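Local coordinates for ancylostoma secreted protein 1 (Necator americanus, PDB 3NT8) that is probably associated with the transition of infective hookworm larvae to parasitism, as a secreted protein with two CAP domains, at residues Tyr70-Asp75 and Ser155-Leu160; Val99-Met104 and Ser174-Gly179; Phe149-Tyr154 and Val180-Asn185. All blocks are in the same frame, centred on the assembly; numbering follows the deposited sequence.

Contact 1: residues Tyr70-Asp75 and Ser155-Leu160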
loop_
_atom_site.group_PDB
_atom_site.type_symbol
_atom_site.label_atom_id
_atom_site.label_comp_id
_atom_site.label_asym_id
_atom_site.label_seq_id
_atom_site.Cartn_x
_atom_site.Cartn_y
_atom_site.Cartn_z
ATOM N N TYR A 70 -12.813 -5.425 0.412
ATOM C CA TYR A 70 -13.388 -5.154 1.753
ATOM C C TYR A 70 -14.604 -4.198 1.787
ATOM O O TYR A 70 -14.688 -3.190 1.048
ATOM C CB TYR A 70 -12.304 -4.733 2.780
ATOM C CG TYR A 70 -11.497 -5.901 3.288
ATOM C CD1 TYR A 70 -11.712 -6.399 4.581
ATOM C CD2 TYR A 70 -10.634 -6.594 2.448
ATOM C CE1 TYR A 70 -11.065 -7.490 5.041
ATOM C CE2 TYR A 70 -9.930 -7.703 2.915
ATOM C CZ TYR A 70 -10.134 -8.135 4.187
ATOM O OH TYR A 70 -9.419 -9.250 4.598
ATOM N N LYS A 71 -15.553 -4.576 2.620
ATOM C CA LYS A 71 -16.729 -3.765 2.914
ATOM C C LYS A 71 -16.215 -2.679 3.820
ATOM O O LYS A 71 -15.435 -2.970 4.719
ATOM C CB LYS A 71 -17.746 -4.594 3.664
ATOM C CG LYS A 71 -19.071 -3.907 3.878
ATOM C CD LYS A 71 -20.096 -4.872 4.506
ATOM C CE LYS A 71 -21.503 -4.130 4.616
ATOM N NZ LYS A 71 -22.504 -4.861 5.445
ATOM N N LEU A 72 -16.638 -1.451 3.580
ATOM C CA LEU A 72 -16.341 -0.328 4.473
ATOM C C LEU A 72 -17.238 -0.315 5.685
ATOM O O LEU A 72 -18.425 -0.639 5.591
ATOM C CB LEU A 72 -16.477 1.022 3.679
ATOM C CG LEU A 72 -15.630 1.133 2.383
ATOM C CD1 LEU A 72 -15.695 2.511 1.628
ATOM C CD2 LEU A 72 -14.181 0.853 2.740
ATOM N N SER A 73 -16.680 0.055 6.828
ATOM C CA SER A 73 -17.456 0.398 8.019
ATOM C C SER A 73 -17.343 1.872 8.261
ATOM O O SER A 73 -16.302 2.497 7.968
ATOM C CB SER A 73 -16.875 -0.312 9.224
ATOM O OG SER A 73 -16.918 -1.689 8.953
ATOM N N TRP A 74 -18.407 2.461 8.777
ATOM C CA TRP A 74 -18.341 3.887 9.183
ATOM C C TRP A 74 -17.408 4.211 10.364
ATOM O O TRP A 74 -17.333 3.463 11.333
ATOM C CB TRP A 74 -19.767 4.391 9.472
ATOM C CG TRP A 74 -19.882 5.866 9.521
ATOM C CD1 TRP A 74 -19.811 6.666 10.648
ATOM C CD2 TRP A 74 -20.108 6.739 8.418
ATOM N NE1 TRP A 74 -19.968 7.966 10.294
ATOM C CE2 TRP A 74 -20.180 8.044 8.938
ATOM C CE3 TRP A 74 -20.274 6.536 7.023
ATOM C CZ2 TRP A 74 -20.379 9.163 8.130
ATOM C CZ3 TRP A 74 -20.468 7.648 6.202
ATOM C CH2 TRP A 74 -20.536 8.948 6.769
ATOM N N ASP A 75 -16.718 5.350 10.329
ATOM C CA ASP A 75 -15.893 5.677 11.474
ATOM C C ASP A 75 -16.236 7.061 12.032
ATOM O O ASP A 75 -16.121 8.052 11.312
ATOM C CB ASP A 75 -14.407 5.510 11.119
ATOM C CG ASP A 75 -13.490 5.733 12.312
ATOM O OD1 ASP A 75 -13.013 4.749 12.889
ATOM O OD2 ASP A 75 -13.241 6.899 12.671
ATOM N N SER A 155 -9.363 -1.785 -2.675
ATOM C CA SER A 155 -9.777 -3.021 -1.999
ATOM C C SER A 155 -9.342 -3.146 -0.546
ATOM O O SER A 155 -10.107 -3.705 0.222
ATOM C CB SER A 155 -9.352 -4.207 -2.830
ATOM O OG SER A 155 -7.953 -4.361 -2.885
ATOM N N GLU A 156 -8.169 -2.618 -0.146
ATOM C CA GLU A 156 -7.687 -2.788 1.214
ATOM C C GLU A 156 -8.285 -1.794 2.171
ATOM O O GLU A 156 -8.112 -1.927 3.380
ATOM C CB GLU A 156 -6.138 -2.656 1.315
ATOM C CG GLU A 156 -5.388 -3.566 0.459
ATOM C CD GLU A 156 -3.888 -3.521 0.745
ATOM O OE1 GLU A 156 -3.196 -3.860 -0.222
ATOM O OE2 GLU A 156 -3.425 -3.113 1.869
ATOM N N THR A 157 -8.955 -0.780 1.651
ATOM C CA THR A 157 -9.670 0.188 2.538
ATOM C C THR A 157 -10.755 -0.520 3.326
ATOM O O THR A 157 -11.479 -1.327 2.787
ATOM C CB THR A 157 -10.278 1.333 1.712
ATOM O OG1 THR A 157 -9.197 1.958 1.004
ATOM C CG2 THR A 157 -10.926 2.375 2.574
ATOM N N THR A 158 -10.858 -0.206 4.604
ATOM C CA THR A 158 -11.863 -0.779 5.475
ATOM C C THR A 158 -12.721 0.301 6.183
ATOM O O THR A 158 -13.810 -0.004 6.691
ATOM C CB THR A 158 -11.168 -1.605 6.579
ATOM O OG1 THR A 158 -10.230 -0.764 7.267
ATOM C CG2 THR A 158 -10.428 -2.833 5.962
ATOM N N LYS A 159 -12.224 1.544 6.263
ATOM C CA LYS A 159 -12.959 2.579 7.029
ATOM C C LYS A 159 -13.326 3.813 6.201
ATOM O O LYS A 159 -12.546 4.266 5.346
ATOM C CB LYS A 159 -12.195 3.009 8.271
ATOM C CG LYS A 159 -12.262 2.040 9.455
ATOM C CD LYS A 159 -11.859 2.658 10.824
ATOM C CE LYS A 159 -10.369 2.751 11.084
ATOM N NZ LYS A 159 -9.709 1.430 11.374
ATOM N N LEU A 160 -14.511 4.363 6.479
ATOM C CA LEU A 160 -15.080 5.454 5.698
ATOM C C LEU A 160 -15.549 6.581 6.630
ATOM O O LEU A 160 -16.131 6.292 7.679
ATOM C CB LEU A 160 -16.295 4.953 4.898
ATOM C CG LEU A 160 -17.019 6.032 4.087
ATOM C CD1 LEU A 160 -16.119 6.593 3.039
ATOM C CD2 LEU A 160 -18.365 5.574 3.473
HETATM O O HOH W 1 -14.174 -2.354 8.471
#
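S73 and W74 pair in parallel with K159 and L160, so this contact is a short two-residue edge strand laid along strand 159-167, at one border of the sheet in the first CAP domain. The bonds alternate as parallel pairing requires: S73 N reaches T158 O at 2.9 Å, L160 N returns to S73 O, and D75 N closes on L160 O. Before the bridges, the segments stay joined by Y70 N to S155 O (3.2 Å). T158 O also accepts a hydrogen bond from a water that links it to S73 OG.

In the alpha-beta-alpha sandwich of CAP proteins, one face of this sheet meets helix 34-52, and W74 and L160 supply side chains on that side. L72, just ahead of the strand, packs on T157 and L160: its CD2 reaches T157 CG2 at 3.6 Å, while its CB sits beside L160 CB. The indole of W74 is touched twice: L160 O stands over one face, offset toward the rim, and L160 CD2 comes to CZ3 at 4.0 Å. With CG anti to the backbone N (chi1 -164°), the W74 ring is set beside its own carbonyl carbon and under L160 O; its NE1 bonds to E79.

On the other side, D75 OD1 lies against the aliphatic part of K159, 3.2 Å from CD. The bends at chi3 and chi4 keep K159 NZ 4.9 Å from D75 OD1, which is no salt bridge. D75 OD2 instead caps the following helix at M78 N.

Contact 2: residues Val99-Met104 and Ser174-Gly179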
loop_
_atom_site.group_PDB
_atom_site.type_symbol
_atom_site.label_atom_id
_atom_site.label_comp_id
_atom_site.label_asym_id
_atom_site.label_seq_id
_atom_site.Cartn_x
_atom_site.Cartn_y
_atom_site.Cartn_z
ATOM N N VAL A 99 -5.245 9.396 6.119
ATOM C CA VAL A 99 -6.366 9.169 5.203
ATOM C C VAL A 99 -6.198 9.818 3.827
ATOM O O VAL A 99 -5.464 10.812 3.679
ATOM C CB VAL A 99 -7.716 9.654 5.825
ATOM C CG1 VAL A 99 -8.123 8.747 7.050
ATOM C CG2 VAL A 99 -7.625 11.182 6.194
ATOM N N ALA A 100 -6.895 9.237 2.843
ATOM C CA ALA A 100 -7.049 9.865 1.541
ATOM C C ALA A 100 -8.403 10.633 1.522
ATOM O O ALA A 100 -9.303 10.329 2.269
ATOM C CB ALA A 100 -6.996 8.803 0.470
ATOM N N GLN A 101 -8.519 11.631 0.671
ATOM C CA GLN A 101 -9.686 12.460 0.657
ATOM C C GLN A 101 -10.264 12.685 -0.740
ATOM O O GLN A 101 -9.550 12.923 -1.676
ATOM C CB GLN A 101 -9.376 13.828 1.307
ATOM C CG GLN A 101 -10.549 14.793 1.318
ATOM C CD GLN A 101 -10.228 16.077 2.066
ATOM O OE1 GLN A 101 -9.064 16.381 2.363
ATOM N NE2 GLN A 101 -11.234 16.841 2.328
ATOM N N ASN A 102 -11.588 12.626 -0.811
ATOM C CA ASN A 102 -12.371 12.958 -1.963
ATOM C C ASN A 102 -13.212 14.196 -1.642
ATOM O O ASN A 102 -13.785 14.295 -0.556
ATOM C CB ASN A 102 -13.305 11.797 -2.285
ATOM C CG ASN A 102 -12.732 10.824 -3.304
ATOM O OD1 ASN A 102 -11.679 11.044 -3.861
ATOM N ND2 ASN A 102 -13.438 9.717 -3.525
ATOM N N THR A 103 -13.306 15.121 -2.592
ATOM C CA THR A 103 -13.930 16.415 -2.341
ATOM C C THR A 103 -14.679 16.962 -3.581
ATOM O O THR A 103 -14.293 16.704 -4.769
ATOM C CB THR A 103 -12.882 17.478 -1.806
ATOM O OG1 THR A 103 -13.595 18.638 -1.387
ATOM C CG2 THR A 103 -11.898 17.885 -2.900
ATOM N N MET A 104 -15.767 17.679 -3.289
ATOM C CA MET A 104 -16.638 18.216 -4.335
ATOM C C MET A 104 -17.267 19.493 -3.826
ATOM O O MET A 104 -17.715 19.570 -2.683
ATOM C CB MET A 104 -17.751 17.239 -4.704
ATOM C CG MET A 104 -18.666 17.706 -5.733
ATOM S SD MET A 104 -17.809 17.780 -7.268
ATOM C CE MET A 104 -19.259 18.203 -8.263
ATOM N N SER A 174 -17.639 15.747 1.033
ATOM C CA SER A 174 -16.274 15.203 1.131
ATOM C C SER A 174 -16.304 13.855 1.886
ATOM O O SER A 174 -17.140 13.636 2.688
ATOM C CB SER A 174 -15.270 16.183 1.795
ATOM O OG SER A 174 -13.905 15.676 1.719
ATOM N N CYS A 175 -15.380 12.964 1.561
ATOM C CA CYS A 175 -15.252 11.657 2.225
ATOM C C CYS A 175 -13.774 11.450 2.339
ATOM O O CYS A 175 -13.024 11.854 1.452
ATOM C CB CYS A 175 -15.853 10.489 1.391
ATOM S SG CYS A 175 -17.627 10.409 1.209
ATOM N N ILE A 176 -13.371 10.837 3.459
ATOM C CA ILE A 176 -11.993 10.431 3.702
ATOM C C ILE A 176 -11.947 8.931 3.928
ATOM O O ILE A 176 -12.953 8.331 4.335
ATOM C CB ILE A 176 -11.329 11.147 4.943
ATOM C CG1 ILE A 176 -12.262 11.188 6.129
ATOM C CG2 ILE A 176 -10.870 12.536 4.628
ATOM C CD1 ILE A 176 -11.528 11.500 7.363
ATOM N N TYR A 177 -10.792 8.328 3.654
ATOM C CA TYR A 177 -10.676 6.856 3.560
ATOM C C TYR A 177 -9.375 6.450 4.179
ATOM O O TYR A 177 -8.384 7.108 3.946
ATOM C CB TYR A 177 -10.649 6.404 2.082
ATOM C CG TYR A 177 -11.804 6.887 1.272
ATOM C CD1 TYR A 177 -12.878 6.032 0.959
ATOM C CD2 TYR A 177 -11.806 8.152 0.738
ATOM C CE1 TYR A 177 -13.905 6.477 0.171
ATOM C CE2 TYR A 177 -12.843 8.581 -0.057
ATOM C CZ TYR A 177 -13.883 7.739 -0.345
ATOM O OH TYR A 177 -14.944 8.156 -1.072
ATOM N N ASN A 178 -9.357 5.370 4.950
ATOM C CA ASN A 178 -8.151 4.921 5.589
ATOM C C ASN A 178 -7.211 4.102 4.657
ATOM O O ASN A 178 -6.360 3.336 5.147
ATOM C CB ASN A 178 -8.467 4.097 6.846
ATOM C CG ASN A 178 -9.107 2.718 6.521
ATOM O OD1 ASN A 178 -9.688 2.526 5.446
ATOM N ND2 ASN A 178 -9.015 1.770 7.471
ATOM N N GLY A 179 -7.384 4.242 3.343
ATOM C CA GLY A 179 -6.472 3.607 2.401
ATOM C C GLY A 179 -6.232 4.579 1.261
ATOM O O GLY A 179 -7.106 5.425 0.945
#
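Q101 crosses to S174 and I176 with a fully extended side chain. Its CB rests on I176 CG2 at 3.9 Å, CG passes S174 OG at 3.5 Å, and the amide nitrogen NE2 ends on that same hydroxyl at 3.0 Å. That bond is straight (169°), and the oxygen lies almost exactly in the amide plane. On the far side of the amide, OE1 accepts from A94 N, so the group is held at both its atoms and its rotation is fixed. S174 OG passes the chain on by donating to N102 O at 2.7 Å. The carbonyl oxygen of N102 is therefore gripped twice, for C175 N reaches it from the opposite face of its plane.

Strands 100-107 and 170-177 run antiparallel here at the other border of the CAP sheet, with A100-Y177 and N102-C175 as hydrogen-bonded pairs, and Q101-I176 and T103-S174 as non-hydrogen-bonded ones. Q101, S174 and I176 face helix 76-85, where V99 CG2 joins them by touching I176 CG2 at 3.8 Å. A100, N102, C175 and Y177 face the helices of the other layer, and C175 is tied by a disulfide to C162 on the neighbouring strand 159-167.

On that second face N102 stands at the edge of the Y177 ring, its CB in the ring plane and its amide turned 79° to it. N102 ND2 makes only a weak bond to Y177 OH (3.3 Å). Its firmer ties are to A148 O through ND2 and to N151 through OD1, while Y177 OH bonds to H44.

Contact 3: residues Phe149-Tyr154 and Val180-Asn185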
loop_
_atom_site.group_PDB
_atom_site.type_symbol
_atom_site.label_atom_id
_atom_site.label_comp_id
_atom_site.label_asym_id
_atom_site.label_seq_id
_atom_site.Cartn_x
_atom_site.Cartn_y
_atom_site.Cartn_z
ATOM N N PHE A 149 -12.297 7.824 -8.172
ATOM C CA PHE A 149 -12.723 6.437 -8.257
ATOM C C PHE A 149 -11.829 5.498 -7.470
ATOM O O PHE A 149 -12.363 4.617 -6.820
ATOM C CB PHE A 149 -12.839 5.997 -9.737
ATOM C CG PHE A 149 -13.016 4.482 -9.944
ATOM C CD1 PHE A 149 -14.273 3.899 -9.836
ATOM C CD2 PHE A 149 -11.922 3.656 -10.263
ATOM C CE1 PHE A 149 -14.463 2.509 -10.029
ATOM C CE2 PHE A 149 -12.083 2.246 -10.479
ATOM C CZ PHE A 149 -13.350 1.669 -10.351
ATOM N N SER A 150 -10.513 5.722 -7.485
ATOM C CA SER A 150 -9.511 4.918 -6.772
ATOM C C SER A 150 -9.689 4.850 -5.260
ATOM O O SER A 150 -9.599 3.751 -4.693
ATOM C CB SER A 150 -8.080 5.332 -7.155
ATOM O OG SER A 150 -7.635 6.525 -6.524
ATOM N N ASN A 151 -10.013 5.986 -4.621
ATOM C CA ASN A 151 -10.367 6.028 -3.204
ATOM C C ASN A 151 -11.637 5.286 -2.880
ATOM O O ASN A 151 -11.709 4.641 -1.855
ATOM C CB ASN A 151 -10.450 7.470 -2.601
ATOM C CG ASN A 151 -9.157 8.244 -2.791
ATOM O OD1 ASN A 151 -8.101 7.692 -2.576
ATOM N ND2 ASN A 151 -9.247 9.498 -3.274
ATOM N N MET A 152 -12.611 5.337 -3.770
ATOM C CA MET A 152 -13.896 4.660 -3.516
ATOM C C MET A 152 -13.766 3.139 -3.593
ATOM O O MET A 152 -14.418 2.433 -2.825
ATOM C CB MET A 152 -14.976 5.152 -4.477
ATOM C CG MET A 152 -15.274 6.618 -4.362
ATOM S SD MET A 152 -16.801 7.174 -5.218
ATOM C CE MET A 152 -18.064 6.148 -4.414
ATOM N N VAL A 153 -12.919 2.655 -4.499
ATOM C CA VAL A 153 -12.898 1.258 -4.913
ATOM C C VAL A 153 -11.770 0.488 -4.255
ATOM O O VAL A 153 -11.781 -0.771 -4.282
ATOM C CB VAL A 153 -12.864 1.119 -6.499
ATOM C CG1 VAL A 153 -11.478 1.203 -7.013
ATOM C CG2 VAL A 153 -13.426 -0.179 -6.965
ATOM N N TYR A 154 -10.798 1.197 -3.654
ATOM C CA TYR A 154 -9.576 0.547 -3.228
ATOM C C TYR A 154 -9.790 -0.609 -2.280
ATOM O O TYR A 154 -10.265 -0.435 -1.179
ATOM C CB TYR A 154 -8.587 1.573 -2.624
ATOM C CG TYR A 154 -7.198 1.009 -2.405
ATOM C CD1 TYR A 154 -6.437 0.546 -3.487
ATOM C CD2 TYR A 154 -6.653 0.925 -1.124
ATOM C CE1 TYR A 154 -5.133 0.001 -3.286
ATOM C CE2 TYR A 154 -5.398 0.430 -0.929
ATOM C CZ TYR A 154 -4.647 -0.052 -2.002
ATOM O OH TYR A 154 -3.396 -0.540 -1.733
ATOM N N VAL A 180 -5.075 4.419 0.625
ATOM C CA VAL A 180 -4.665 5.252 -0.484
ATOM C C VAL A 180 -4.752 4.488 -1.846
ATOM O O VAL A 180 -4.045 3.487 -2.062
ATOM C CB VAL A 180 -3.226 5.814 -0.190
ATOM C CG1 VAL A 180 -2.744 6.702 -1.329
ATOM C CG2 VAL A 180 -3.256 6.592 1.161
ATOM N N GLY A 181 -5.595 4.960 -2.767
ATOM C CA GLY A 181 -5.775 4.273 -4.060
ATOM C C GLY A 181 -5.145 4.962 -5.258
ATOM O O GLY A 181 -5.144 4.416 -6.375
ATOM N N TYR A 182 -4.600 6.156 -5.032
ATOM C CA TYR A 182 -3.953 6.916 -6.076
ATOM C C TYR A 182 -2.399 6.742 -6.191
ATOM O O TYR A 182 -1.685 7.651 -6.659
ATOM C CB TYR A 182 -4.362 8.373 -5.951
ATOM C CG TYR A 182 -4.212 8.929 -4.555
ATOM C CD1 TYR A 182 -2.963 9.369 -4.122
ATOM C CD2 TYR A 182 -5.302 9.032 -3.673
ATOM C CE1 TYR A 182 -2.786 9.873 -2.858
ATOM C CE2 TYR A 182 -5.143 9.568 -2.379
ATOM C CZ TYR A 182 -3.862 9.990 -1.992
ATOM O OH TYR A 182 -3.573 10.501 -0.734
ATOM N N ILE A 183 -1.852 5.596 -5.798
ATOM C CA ILE A 183 -0.399 5.423 -5.924
ATOM C C ILE A 183 -0.147 4.912 -7.352
ATOM O O ILE A 183 -0.844 4.027 -7.804
ATOM C CB ILE A 183 0.162 4.441 -4.888
ATOM C CG1 ILE A 183 -0.116 4.870 -3.440
ATOM C CG2 ILE A 183 1.615 4.197 -5.131
ATOM C CD1 ILE A 183 0.403 6.194 -2.998
ATOM N N THR A 184 0.802 5.520 -8.072
ATOM C CA THR A 184 1.052 5.173 -9.499
ATOM C C THR A 184 1.447 3.684 -9.699
ATOM O O THR A 184 2.300 3.153 -8.973
ATOM C CB THR A 184 2.118 6.092 -10.152
ATOM O OG1 THR A 184 1.879 7.465 -9.800
ATOM C CG2 THR A 184 2.118 5.927 -11.715
ATOM N N ASN A 185 0.754 3.023 -10.644
ATOM C CA ASN A 185 0.974 1.629 -11.018
ATOM C C ASN A 185 0.615 0.552 -9.965
ATOM O O ASN A 185 0.878 -0.654 -10.194
ATOM C CB ASN A 185 2.424 1.433 -11.544
ATOM C CG ASN A 185 2.670 2.189 -12.878
ATOM O OD1 ASN A 185 3.632 2.927 -13.003
ATOM N ND2 ASN A 185 1.777 2.018 -13.844
#
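G181 presses its backbone onto S150 and Y154 where helix 147-153 of the CAP fold runs out and the loop after strand 170-177 turns past it. By sequence this helix probably corresponds to the CAP signature helix. No hydrogen bond spans the two segments; the fit is made by shape and by carbons set against oxygens and rings.

The Y154 ring takes the loop on one face. V180 O stands 3.5 Å above the ring plane, over the centre, and G181 CA makes a CH-pi contact at 4.2 Å from the centroid, 28° off the normal. Y154 CG, anti to the backbone N (chi1 -169°), carries the ring out from the helix end beneath these two groups. Beside it, S150 CB touches G181 O at 3.2 Å. Having no side chain, G181 lets the backbones come this close, 4.7 Å between the CA atoms of S150 and G181.

Next out is Y182, whose ring meets the helix by its edge, near N151 and S150, while V180 CG1 of its own segment lies over one face. The N151 amide is turned 89° to that ring. Further away, F147 also packs on the Y182 ring, and its carbonyl oxygen holds S150 OG, which has too poor an angle to bond Y182 N. R48 fixes the end of the helix by bonding both M152 O and Y154 O. N151 ND2 is held by N102 on the sheet; that tie sets the amide so that N151 OD1, buried and with no hydrogen-bond partner in the model, points at the ring edge 3.3 Å from Y182 CD2.

Overall arrangement
All three contacts lie in the first CAP domain, with centres 11 to 13 Å apart. Contacts 1 and 2 stand at opposite borders of the same four-stranded sheet: strand 73-74 flanks 159-167, and 100-107 flanks 170-177, the two inner strands being neighbours. N178 joins them, bonding T158 OG1 and K159 N. Contact 3 sets helix 147-153 against the loop after 170-177 and meets contact 2 through N151 and N102. Along the chain come 70-75, 99-104, 149-154, directly followed by 155-160, then 174-179, directly followed by 180-185. Each contact's segments alternate with those of the others, so distant parts of the sequence interlock in one compact domain.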